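Local atomic coordinates of thiaminase-I (Naegleria gruberi, PDB entry 4HCW), a protein that belongs to a family of thiaminases whose members share a two-lobed fold like that of periplasmic binding proteins. Residues A[231-239]-A[296-304]; A[249-260]-A[325-336]. All blocks are in the same frame, centred on the assembly; numbering follows the deposited sequence.

How the interactions relate
The segments alternate along the chain: 231-239, then 249-260, then 296-304, then 325-336, so the two contacts interleave, each pairing a segment from 231-260 with one from 296-336. The centres of the two contacts lie about 18 Å apart, and both reach the same mixed sheet, in which strand 110-125 pairs antiparallel with strands 248-250 and 302-303. Helix 317-328 links the two: its Phe318 and Tyr319 pack on Leu300 of interaction 1, while its last turn belongs to interaction 2. The contacts also touch directly, Leu302 CD1 lying 4.2 Å from Phe326 CZ. Both bring residues from 296 onward against segments flanking strand 110-125, within one continuous packed region.

Interaction 1 of 2, residues A[231-239]-A[296-304]; sequences YSESMCEIK and LGLGLTLPA
Leu300 fills the middle of this contact, its side chain set against the 3-10 turn of residues 232-237. CD1 reaches Met235 CB at 3.8 Å and Lys239 CB at the same distance, while CB sits by the carbonyl of Ser232. With CG anti to its own carbonyl carbon (chi1 -70°), the isobutyl group runs along the turn toward Lys239. Farther out, the Lys239 chain passes the helix end, its CD 4.0 Å from Leu298 O. Leu302 CG comes within van der Waals distance of Ser232 OG.

The polar contacts centre on Ser232. Its OG lies 3.1 Å from Leu300 O and equally near Glu233 OE1, so one hydroxyl proton has two possible acceptors and the model leaves the choice open. Next along the turn, Glu233 CA makes a CA-H...O contact of 3.5 Å with Gly299 O, fairly straight at 160°, and the Glu233 side chain crosses that of Thr301 obliquely, CG 3.7 Å from OG1. Cys236 CB rests against the Gly299 carbonyl.

Backbone bonds shape the opposing segment. Leu300, with positive phi, is the C-prime residue of the Schellman motif closing helix 290-298, made by Thr301 N to Leu296 O and the weak Leu300 N to Gly297 O. Gly299 N also reaches Leu296 O, from the opposite face of its plane. Pro18 lies against Glu233, Cys236 and Thr301.

One unsettled hydroxyl bond and a CA-H...O contact supplement mainly apolar packing, so the fit of Leu300 against the 3-10 turn probably does more than polar bonding to hold the segments together.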
loop_
_atom_site.group_PDB
_atom_site.type_symbol
_atom_site.label_atom_id
_atom_site.label_comp_id
_atom_site.label_asym_id
_atom_site.label_seq_id
_atom_site.Cartn_x
_atom_site.Cartn_y
_atom_site.Cartn_z
ATOM N N TYR A 231 -7.101 -1.383 3.961
ATOM C CA TYR A 231 -6.728 -0.913 2.634
ATOM C C TYR A 231 -7.979 -0.641 1.808
ATOM O O TYR A 231 -9.029 -1.238 2.047
ATOM C CB TYR A 231 -5.846 -1.940 1.922
ATOM C CG TYR A 231 -4.682 -2.437 2.747
ATOM C CD1 TYR A 231 -3.709 -1.562 3.211
ATOM C CD2 TYR A 231 -4.550 -3.786 3.052
ATOM C CE1 TYR A 231 -2.641 -2.015 3.961
ATOM C CE2 TYR A 231 -3.485 -4.249 3.801
ATOM C CZ TYR A 231 -2.534 -3.358 4.253
ATOM O OH TYR A 231 -1.471 -3.814 5.000
ATOM N N SER A 232 -7.865 0.261 0.840
ATOM C CA SER A 232 -8.994 0.588 -0.023
ATOM C C SER A 232 -9.395 -0.606 -0.887
ATOM O O SER A 232 -10.559 -0.746 -1.259
ATOM C CB SER A 232 -8.679 1.806 -0.894
ATOM O OG SER A 232 -7.449 1.646 -1.577
ATOM N N GLU A 233 -8.430 -1.470 -1.190
ATOM C CA GLU A 233 -8.689 -2.662 -1.991
ATOM C C GLU A 233 -9.599 -3.645 -1.260
ATOM O O GLU A 233 -10.232 -4.497 -1.883
ATOM C CB GLU A 233 -7.382 -3.361 -2.373
ATOM C CG GLU A 233 -6.360 -2.462 -3.048
ATOM C CD GLU A 233 -5.376 -1.862 -2.063
ATOM O OE1 GLU A 233 -5.393 -0.626 -1.880
ATOM O OE2 GLU A 233 -4.580 -2.627 -1.478
ATOM N N SER A 234 -9.659 -3.525 0.063
ATOM C CA SER A 234 -10.482 -4.415 0.872
ATOM C C SER A 234 -11.932 -3.944 0.921
ATOM O O SER A 234 -12.789 -4.605 1.505
ATOM C CB SER A 234 -9.915 -4.528 2.291
ATOM O OG SER A 234 -9.822 -3.255 2.907
ATOM N N MET A 235 -12.199 -2.801 0.298
ATOM C CA MET A 235 -13.534 -2.219 0.308
ATOM C C MET A 235 -14.231 -2.388 -1.040
ATOM O O MET A 235 -15.336 -1.885 -1.240
ATOM C CB MET A 235 -13.454 -0.734 0.662
ATOM C CG MET A 235 -12.669 -0.439 1.930
ATOM S SD MET A 235 -12.339 1.320 2.145
ATOM C CE MET A 235 -11.412 1.306 3.677
ATOM N N CYS A 236 -13.583 -3.100 -1.956
ATOM C CA CYS A 236 -14.080 -3.224 -3.325
ATOM C C CYS A 236 -15.405 -3.977 -3.417
ATOM O O CYS A 236 -16.203 -3.736 -4.322
ATOM C CB CYS A 236 -13.034 -3.894 -4.221
ATOM S SG CYS A 236 -12.800 -5.664 -3.928
ATOM N N GLU A 237 -15.639 -4.886 -2.477
ATOM C CA GLU A 237 -16.842 -5.712 -2.506
ATOM C C GLU A 237 -18.085 -4.965 -2.025
ATOM O O GLU A 237 -19.184 -5.519 -2.009
ATOM C CB GLU A 237 -16.634 -6.995 -1.698
ATOM C CG GLU A 237 -16.575 -8.250 -2.555
ATOM C CD GLU A 237 -15.890 -9.406 -1.854
ATOM O OE1 GLU A 237 -15.055 -9.150 -0.961
ATOM O OE2 GLU A 237 -16.186 -10.571 -2.196
ATOM N N ILE A 238 -17.906 -3.706 -1.636
ATOM C CA ILE A 238 -19.022 -2.862 -1.224
ATOM C C ILE A 238 -18.886 -1.453 -1.793
ATOM O O ILE A 238 -19.365 -0.487 -1.197
ATOM C CB ILE A 238 -19.138 -2.766 0.313
ATOM C CG1 ILE A 238 -17.812 -2.305 0.923
ATOM C CG2 ILE A 238 -19.568 -4.097 0.910
ATOM C CD1 ILE A 238 -17.878 -2.066 2.416
ATOM N N LYS A 239 -18.238 -1.339 -2.949
ATOM C CA LYS A 239 -17.988 -0.033 -3.554
ATOM C C LYS A 239 -19.282 0.637 -4.016
ATOM O O LYS A 239 -19.325 1.853 -4.211
ATOM C CB LYS A 239 -16.995 -0.148 -4.715
ATOM C CG LYS A 239 -17.635 -0.224 -6.092
ATOM C CD LYS A 239 -16.585 -0.181 -7.190
ATOM C CE LYS A 239 -17.220 0.052 -8.552
ATOM N NZ LYS A 239 -18.248 -0.978 -8.870
ATOM N N LEU A 296 -8.614 -1.188 -12.397
ATOM C CA LEU A 296 -8.134 -0.894 -11.052
ATOM C C LEU A 296 -9.230 -0.223 -10.234
ATOM O O LEU A 296 -9.339 -0.439 -9.027
ATOM C CB LEU A 296 -6.897 0.006 -11.101
ATOM C CG LEU A 296 -5.585 -0.634 -11.556
ATOM C CD1 LEU A 296 -4.491 0.416 -11.664
ATOM C CD2 LEU A 296 -5.174 -1.741 -10.599
ATOM N N GLY A 297 -10.045 0.588 -10.903
ATOM C CA GLY A 297 -11.144 1.277 -10.255
ATOM C C GLY A 297 -12.222 0.331 -9.766
ATOM O O GLY A 297 -12.940 0.635 -8.814
ATOM N N LEU A 298 -12.337 -0.824 -10.415
ATOM C CA LEU A 298 -13.334 -1.816 -10.031
ATOM C C LEU A 298 -12.952 -2.498 -8.721
ATOM O O LEU A 298 -13.811 -3.001 -7.997
ATOM C CB LEU A 298 -13.510 -2.858 -11.136
ATOM C CG LEU A 298 -13.948 -2.329 -12.504
ATOM C CD1 LEU A 298 -14.084 -3.467 -13.503
ATOM C CD2 LEU A 298 -15.250 -1.550 -12.389
ATOM N N GLY A 299 -11.657 -2.509 -8.422
ATOM C CA GLY A 299 -11.163 -3.125 -7.205
ATOM C C GLY A 299 -10.757 -2.101 -6.163
ATOM O O GLY A 299 -10.149 -2.446 -5.149
ATOM N N LEU A 300 -11.102 -0.842 -6.420
ATOM C CA LEU A 300 -10.759 0.273 -5.537
ATOM C C LEU A 300 -9.260 0.368 -5.268
ATOM O O LEU A 300 -8.837 0.796 -4.194
ATOM C CB LEU A 300 -11.536 0.197 -4.219
ATOM C CG LEU A 300 -13.035 0.483 -4.311
ATOM C CD1 LEU A 300 -13.667 0.480 -2.930
ATOM C CD2 LEU A 300 -13.282 1.809 -5.012
ATOM N N THR A 301 -8.464 -0.038 -6.249
ATOM C CA THR A 301 -7.017 0.085 -6.156
ATOM C C THR A 301 -6.621 1.489 -6.592
ATOM O O THR A 301 -7.152 2.013 -7.571
ATOM C CB THR A 301 -6.305 -0.961 -7.034
ATOM O OG1 THR A 301 -6.761 -2.274 -6.683
ATOM C CG2 THR A 301 -4.797 -0.885 -6.847
ATOM N N LEU A 302 -5.697 2.102 -5.861
ATOM C CA LEU A 302 -5.310 3.477 -6.135
ATOM C C LEU A 302 -4.034 3.556 -6.961
ATOM O O LEU A 302 -3.014 2.978 -6.589
ATOM C CB LEU A 302 -5.115 4.246 -4.828
ATOM C CG LEU A 302 -6.171 4.045 -3.740
ATOM C CD1 LEU A 302 -5.825 4.867 -2.510
ATOM C CD2 LEU A 302 -7.554 4.400 -4.257
ATOM N N PRO A 303 -4.093 4.268 -8.096
ATOM C CA PRO A 303 -2.885 4.583 -8.864
ATOM C C PRO A 303 -2.003 5.534 -8.065
ATOM O O PRO A 303 -2.500 6.217 -7.169
ATOM C CB PRO A 303 -3.435 5.290 -10.107
ATOM C CG PRO A 303 -4.852 4.832 -10.212
ATOM C CD PRO A 303 -5.316 4.687 -8.798
ATOM N N ALA A 304 -0.715 5.582 -8.384
ATOM C CA ALA A 304 0.227 6.392 -7.619
ATOM C C ALA A 304 0.383 7.803 -8.182
ATOM O O ALA A 304 0.765 8.726 -7.464
ATOM C CB ALA A 304 1.575 5.697 -7.541
#

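Interaction 2 of 2, residues A[249-260]-A[325-336]; sequences VQLIGTSDKPYV and QFDAKESEVRVL
Lys329 NZ holds two oxygens at once, Leu251 O across the contact at 2.7 Å and Gln325 OE1 within its own segment. Leu251 O is met in the carbonyl plane, on a lone pair. Lys329 reaches it because its chain is extended beyond CG, chi2 to chi4 all near 180°. Gln325 OE1 also takes a weak bond from Leu251 N, so this end of helix 317-328 is tied to both the N-H and the C=O of Leu251.

Between these polar ends the Leu251 side chain points toward helix 317-328: its CD1 meets Phe326 CD1 at 3.5 Å, the two side chains crossing near a right angle, and touches Val333 CG2. Val260 CG2 packs 3.6 Å from Val333 CG1, continuing the apolar patch, which Phe100 of helix 99-105 extends.

Farther along, the backbones join: Arg334 N bonds to Pro258 O at 2.7 Å, and Arg334 O receives Val260 N at 3.0 Å. Arg334 CB stands over the face of the Tyr259 ring, 3.5 Å from its centroid and 12° off the normal, a CH-pi contact. Its guanidinium takes Lys257 CG and CE over one face, gives NH1 to Ser331 O almost in its own plane, and NH2 to Ser172 O. Glu332, whose OE2 lies 3.7 Å from Lys257 NZ, and Asp256 both form long salt bridges that probably temper the charge of Lys257, whose NZ lies near Arg334 NH2.

Arg334 bonding to residues on either side of Tyr259 is the pattern of a single parallel beta bridge, here leading into strand 335-338, which pairs in parallel with strand 176-179.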
loop_
_atom_site.group_PDB
_atom_site.type_symbol
_atom_site.label_atom_id
_atom_site.label_comp_id
_atom_site.label_asym_id
_atom_site.label_seq_id
_atom_site.Cartn_x
_atom_site.Cartn_y
_atom_site.Cartn_z
ATOM N N VAL A 249 -14.401 8.291 3.560
ATOM C CA VAL A 249 -13.075 7.701 3.682
ATOM C C VAL A 249 -12.019 8.801 3.799
ATOM O O VAL A 249 -12.035 9.773 3.042
ATOM C CB VAL A 249 -12.764 6.763 2.490
ATOM C CG1 VAL A 249 -13.036 7.461 1.164
ATOM C CG2 VAL A 249 -11.335 6.260 2.557
ATOM N N GLN A 250 -11.112 8.654 4.761
ATOM C CA GLN A 250 -10.113 9.687 5.022
ATOM C C GLN A 250 -8.747 9.114 5.385
ATOM O O GLN A 250 -8.621 7.938 5.725
ATOM C CB GLN A 250 -10.587 10.611 6.145
ATOM C CG GLN A 250 -10.840 9.896 7.464
ATOM C CD GLN A 250 -11.049 10.855 8.619
ATOM O OE1 GLN A 250 -11.858 10.602 9.512
ATOM N NE2 GLN A 250 -10.311 11.960 8.613
ATOM N N LEU A 251 -7.729 9.965 5.307
ATOM C CA LEU A 251 -6.388 9.614 5.750
ATOM C C LEU A 251 -6.258 9.827 7.249
ATOM O O LEU A 251 -6.291 10.962 7.726
ATOM C CB LEU A 251 -5.344 10.474 5.041
ATOM C CG LEU A 251 -4.747 9.959 3.736
ATOM C CD1 LEU A 251 -3.741 10.964 3.204
ATOM C CD2 LEU A 251 -4.094 8.603 3.954
ATOM N N ILE A 252 -6.109 8.737 7.991
ATOM C CA ILE A 252 -5.886 8.834 9.425
ATOM C C ILE A 252 -4.597 8.132 9.827
ATOM O O ILE A 252 -4.376 6.968 9.492
ATOM C CB ILE A 252 -7.055 8.242 10.231
ATOM C CG1 ILE A 252 -7.470 6.892 9.648
ATOM C CG2 ILE A 252 -8.233 9.201 10.238
ATOM C CD1 ILE A 252 -7.954 5.913 10.684
ATOM N N GLY A 253 -3.739 8.854 10.537
ATOM C CA GLY A 253 -2.548 8.252 11.098
ATOM C C GLY A 253 -2.931 7.490 12.347
ATOM O O GLY A 253 -3.911 7.833 13.008
ATOM N N THR A 254 -2.172 6.450 12.666
ATOM C CA THR A 254 -2.393 5.713 13.903
ATOM C C THR A 254 -2.105 6.641 15.080
ATOM O O THR A 254 -2.666 6.489 16.166
ATOM C CB THR A 254 -1.521 4.444 13.972
ATOM O OG1 THR A 254 -1.634 3.850 15.271
ATOM C CG2 THR A 254 -0.070 4.781 13.702
ATOM N N SER A 255 -1.231 7.614 14.837
ATOM C CA SER A 255 -0.959 8.689 15.778
ATOM C C SER A 255 -0.325 9.847 15.024
ATOM O O SER A 255 0.706 9.678 14.370
ATOM C CB SER A 255 -0.021 8.220 16.888
ATOM O OG SER A 255 1.241 7.845 16.363
ATOM N N ASP A 256 -0.956 11.016 15.108
ATOM C CA ASP A 256 -0.451 12.229 14.470
ATOM C C ASP A 256 -0.315 12.085 12.954
ATOM O O ASP A 256 -1.275 12.297 12.212
ATOM C CB ASP A 256 0.882 12.654 15.098
ATOM C CG ASP A 256 1.368 13.996 14.587
ATOM O OD1 ASP A 256 0.522 14.828 14.195
ATOM O OD2 ASP A 256 2.597 14.219 14.582
ATOM N N LYS A 257 0.880 11.718 12.500
ATOM C CA LYS A 257 1.175 11.648 11.072
ATOM C C LYS A 257 0.536 10.443 10.383
ATOM O O LYS A 257 0.582 9.328 10.900
ATOM C CB LYS A 257 2.689 11.642 10.838
ATOM C CG LYS A 257 3.257 12.973 10.368
ATOM C CD LYS A 257 2.938 14.099 11.337
ATOM C CE LYS A 257 3.516 15.419 10.854
ATOM N NZ LYS A 257 3.180 16.544 11.771
ATOM N N PRO A 258 -0.071 10.676 9.207
ATOM C CA PRO A 258 -0.650 9.613 8.380
ATOM C C PRO A 258 0.414 8.882 7.563
ATOM O O PRO A 258 1.308 9.514 7.001
ATOM C CB PRO A 258 -1.597 10.376 7.452
ATOM C CG PRO A 258 -0.977 11.722 7.324
ATOM C CD PRO A 258 -0.345 12.015 8.656
ATOM N N TYR A 259 0.311 7.558 7.505
ATOM C CA TYR A 259 1.259 6.745 6.753
ATOM C C TYR A 259 0.596 6.073 5.555
ATOM O O TYR A 259 -0.536 5.600 5.646
ATOM C CB TYR A 259 1.891 5.684 7.657
ATOM C CG TYR A 259 3.063 6.184 8.472
ATOM C CD1 TYR A 259 2.870 7.004 9.575
ATOM C CD2 TYR A 259 4.364 5.829 8.140
ATOM C CE1 TYR A 259 3.940 7.462 10.322
ATOM C CE2 TYR A 259 5.440 6.280 8.881
ATOM C CZ TYR A 259 5.222 7.096 9.970
ATOM O OH TYR A 259 6.292 7.548 10.709
ATOM N N VAL A 260 1.307 6.042 4.431
ATOM C CA VAL A 260 0.824 5.348 3.242
ATOM C C VAL A 260 1.872 4.381 2.704
ATOM O O VAL A 260 3.063 4.510 2.996
ATOM C CB VAL A 260 0.439 6.326 2.110
ATOM C CG1 VAL A 260 -0.564 7.359 2.604
ATOM C CG2 VAL A 260 1.680 6.998 1.538
ATOM N N GLN A 325 -7.878 14.379 -0.179
ATOM C CA GLN A 325 -7.149 13.996 1.021
ATOM C C GLN A 325 -5.641 14.056 0.797
ATOM O O GLN A 325 -4.904 14.606 1.615
ATOM C CB GLN A 325 -7.552 12.585 1.451
ATOM C CG GLN A 325 -7.508 12.354 2.948
ATOM C CD GLN A 325 -8.741 12.880 3.654
ATOM O OE1 GLN A 325 -8.754 13.027 4.878
ATOM N NE2 GLN A 325 -9.789 13.159 2.889
ATOM N N PHE A 326 -5.191 13.488 -0.318
ATOM C CA PHE A 326 -3.767 13.440 -0.638
ATOM C C PHE A 326 -3.187 14.824 -0.913
ATOM O O PHE A 326 -1.996 15.055 -0.715
ATOM C CB PHE A 326 -3.516 12.516 -1.833
ATOM C CG PHE A 326 -3.687 11.056 -1.521
ATOM C CD1 PHE A 326 -3.359 10.558 -0.272
ATOM C CD2 PHE A 326 -4.178 10.182 -2.477
ATOM C CE1 PHE A 326 -3.516 9.216 0.019
ATOM C CE2 PHE A 326 -4.338 8.837 -2.192
ATOM C CZ PHE A 326 -4.006 8.354 -0.942
ATOM N N ASP A 327 -4.035 15.741 -1.369
ATOM C CA ASP A 327 -3.597 17.097 -1.686
ATOM C C ASP A 327 -3.541 17.983 -0.445
ATOM O O ASP A 327 -2.637 18.807 -0.301
ATOM C CB ASP A 327 -4.512 17.728 -2.738
ATOM C CG ASP A 327 -4.335 17.108 -4.109
ATOM O OD1 ASP A 327 -3.198 16.712 -4.441
ATOM O OD2 ASP A 327 -5.332 17.017 -4.856
ATOM N N ALA A 328 -4.510 17.808 0.447
ATOM C CA ALA A 328 -4.590 18.611 1.661
ATOM C C ALA A 328 -3.474 18.260 2.640
ATOM O O ALA A 328 -2.914 19.135 3.299
ATOM C CB ALA A 328 -5.950 18.437 2.324
ATOM N N LYS A 329 -3.156 16.973 2.726
ATOM C CA LYS A 329 -2.152 16.493 3.667
ATOM C C LYS A 329 -0.891 16.041 2.940
ATOM O O LYS A 329 -0.207 15.122 3.386
ATOM C CB LYS A 329 -2.719 15.340 4.494
ATOM C CG LYS A 329 -4.097 15.627 5.068
ATOM C CD LYS A 329 -4.650 14.437 5.835
ATOM C CE LYS A 329 -6.045 14.733 6.368
ATOM N NZ LYS A 329 -6.602 13.600 7.158
ATOM N N GLU A 330 -0.586 16.700 1.827
ATOM C CA GLU A 330 0.541 16.320 0.978
ATOM C C GLU A 330 1.885 16.387 1.706
ATOM O O GLU A 330 2.825 15.669 1.360
ATOM C CB GLU A 330 0.575 17.192 -0.282
ATOM C CG GLU A 330 1.594 16.756 -1.325
ATOM C CD GLU A 330 1.555 17.613 -2.575
ATOM O OE1 GLU A 330 0.638 18.453 -2.697
ATOM O OE2 GLU A 330 2.443 17.448 -3.439
ATOM N N SER A 331 1.971 17.241 2.720
ATOM C CA SER A 331 3.215 17.422 3.458
ATOM C C SER A 331 3.261 16.589 4.737
ATOM O O SER A 331 4.332 16.359 5.298
ATOM C CB SER A 331 3.426 18.900 3.794
ATOM O OG SER A 331 2.371 19.392 4.604
ATOM N N GLU A 332 2.097 16.138 5.193
ATOM C CA GLU A 332 2.004 15.430 6.467
ATOM C C GLU A 332 2.109 13.914 6.309
ATOM O O GLU A 332 2.321 13.196 7.285
ATOM C CB GLU A 332 0.701 15.797 7.185
ATOM C CG GLU A 332 0.411 17.296 7.254
ATOM C CD GLU A 332 1.212 18.019 8.327
ATOM O OE1 GLU A 332 0.604 18.786 9.102
ATOM O OE2 GLU A 332 2.447 17.837 8.391
ATOM N N VAL A 333 1.966 13.433 5.078
ATOM C CA VAL A 333 2.008 11.999 4.809
ATOM C C VAL A 333 3.419 11.424 4.954
ATOM O O VAL A 333 4.383 11.977 4.422
ATOM C CB VAL A 333 1.446 11.672 3.410
ATOM C CG1 VAL A 333 1.742 10.234 3.037
ATOM C CG2 VAL A 333 -0.051 11.933 3.368
ATOM N N ARG A 334 3.526 10.316 5.682
ATOM C CA ARG A 334 4.806 9.652 5.905
ATOM C C ARG A 334 4.851 8.282 5.236
ATOM O O ARG A 334 3.815 7.662 4.998
ATOM C CB ARG A 334 5.069 9.502 7.405
ATOM C CG ARG A 334 5.221 10.816 8.147
ATOM C CD ARG A 334 6.441 11.573 7.660
ATOM N NE ARG A 334 6.651 12.814 8.398
ATOM C CZ ARG A 334 6.168 13.995 8.027
ATOM N NH1 ARG A 334 5.444 14.099 6.920
ATOM N NH2 ARG A 334 6.409 15.073 8.761
ATOM N N VAL A 335 6.058 7.814 4.932
ATOM C CA VAL A 335 6.245 6.498 4.328
ATOM C C VAL A 335 7.335 5.719 5.058
ATOM O O VAL A 335 8.498 6.122 5.065
ATOM C CB VAL A 335 6.621 6.603 2.836
ATOM C CG1 VAL A 335 6.929 5.225 2.268
ATOM C CG2 VAL A 335 5.506 7.272 2.048
ATOM N N LEU A 336 6.954 4.601 5.667
ATOM C CA LEU A 336 7.901 3.777 6.410
ATOM C C LEU A 336 8.707 2.882 5.473
ATOM O O LEU A 336 8.141 2.126 4.684
ATOM C CB LEU A 336 7.164 2.929 7.448
ATOM C CG LEU A 336 8.026 2.034 8.340
ATOM C CD1 LEU A 336 9.025 2.863 9.134
ATOM C CD2 LEU A 336 7.153 1.206 9.269
#